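Local coordinates for Glyoxalase/bleomycin resistance protein/dioxygenase (Albidiferax ferrireducens T118, PDB 4QB5) that belongs to the glyoxalase/bleomycin resistance/dioxygenase superfamily and may act as a dioxygenase, at residues C[43-47]-C[48-52]. Residues are numbered along the deposited sequence; the frame is centred on the assembly and turned at random.
Sequences ALLGT and LGIGP
Leu45 and Ile50 close the C-terminal end of helix 34-46 with a Schellman motif, in which Ile50 N donates to Leu45 O (3.1 Å) and Gly49 N to Gly46 O (2.9 Å). Gly49, with phi at 80°, is the C-prime residue that turns the chain back. Leu45 O also takes Leu48 N at 2.9 Å, a more bent bond, and the two donors arrive from opposite faces of the carbonyl plane.

From CB outward, the Ile50 side chain first meets Leu45: its CB lies 3.5 Å from Leu45 O and 3.9 Å from Leu45 CB. CG2, anti to the backbone N, comes within 4.0 Å of that same Leu45 CB, while CG1 passes a little farther from Leu45 O than CB does. CD1, at the tip, makes no close approach to Leu45. Outside the turn, Ile50 packs on Tyr62 of strand 59-64 and on Met23 of the second subunit. Leu48 CD1 comes no nearer than 4.5 Å to Leu45 CD2, a loose apolar contact, and both leucines touch Phe90.

Thr47 OG1 donates to Leu44 O at 2.7 Å, nearly along the C=O axis; chi1 of 64° folds the hydroxyl back to it.

Three carbonyls of the last helical turn thus find donors within the turn; Leu45 and Ile50 meet by van der Waals contact while the Schellman bonds reverse the chain ahead of strand 54-55.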
# COMPACT_ATOMS: atom_id res chain seq x y z
N ALA C 43 16.52 0.41 -8.83
CA ALA C 43 17.64 0.80 -7.98
C ALA C 43 17.29 0.63 -6.50
O ALA C 43 18.08 0.07 -5.69
CB ALA C 43 18.11 2.27 -8.24
N LEU C 44 16.09 1.09 -6.17
CA LEU C 44 15.66 1.12 -4.79
C LEU C 44 15.41 -0.28 -4.24
O LEU C 44 15.96 -0.67 -3.21
CB LEU C 44 14.35 1.89 -4.70
CG LEU C 44 13.82 2.09 -3.30
CD1 LEU C 44 14.57 3.24 -2.65
CD2 LEU C 44 12.31 2.33 -3.31
N LEU C 45 14.54 -1.01 -4.89
CA LEU C 45 14.17 -2.30 -4.40
C LEU C 45 15.26 -3.34 -4.63
O LEU C 45 15.28 -4.35 -3.93
CB LEU C 45 12.83 -2.74 -4.96
CG LEU C 45 11.65 -1.75 -4.73
CD1 LEU C 45 10.41 -2.24 -5.39
CD2 LEU C 45 11.46 -1.62 -3.24
N GLY C 46 16.14 -3.12 -5.61
CA GLY C 46 17.33 -3.99 -5.76
C GLY C 46 18.12 -4.08 -4.45
O GLY C 46 18.73 -5.11 -4.15
N THR C 47 18.14 -3.02 -3.65
CA THR C 47 18.93 -3.03 -2.42
C THR C 47 18.32 -4.02 -1.41
O THR C 47 19.01 -4.48 -0.49
CB THR C 47 18.99 -1.69 -1.69
OG1 THR C 47 17.65 -1.31 -1.24
CG2 THR C 47 19.63 -0.61 -2.52
N LEU C 48 17.03 -4.33 -1.58
CA LEU C 48 16.34 -5.32 -0.75
C LEU C 48 16.26 -6.64 -1.44
O LEU C 48 15.59 -7.56 -0.97
CB LEU C 48 14.90 -4.83 -0.43
CG LEU C 48 14.80 -3.44 0.15
CD1 LEU C 48 13.41 -3.02 0.52
CD2 LEU C 48 15.67 -3.32 1.37
N GLY C 49 16.96 -6.79 -2.55
CA GLY C 49 17.02 -8.07 -3.25
C GLY C 49 15.79 -8.37 -4.12
O GLY C 49 15.56 -9.50 -4.52
N ILE C 50 15.03 -7.35 -4.47
CA ILE C 50 13.84 -7.46 -5.29
C ILE C 50 14.24 -7.05 -6.71
O ILE C 50 14.72 -5.90 -6.88
CB ILE C 50 12.75 -6.58 -4.68
CG1 ILE C 50 12.35 -7.20 -3.35
CG2 ILE C 50 11.52 -6.42 -5.57
CD1 ILE C 50 11.50 -6.29 -2.52
N GLY C 51 14.10 -8.04 -7.66
CA GLY C 51 14.75 -8.17 -9.07
C GLY C 51 14.06 -7.10 -9.82
O GLY C 51 13.09 -6.49 -9.25
N PRO C 52 14.51 -6.80 -11.04
CA PRO C 52 13.98 -5.60 -11.65
C PRO C 52 12.55 -5.73 -12.11
O PRO C 52 12.00 -6.82 -12.17
CB PRO C 52 14.91 -5.34 -12.86
CG PRO C 52 15.60 -6.64 -13.14
CD PRO C 52 15.63 -7.38 -11.82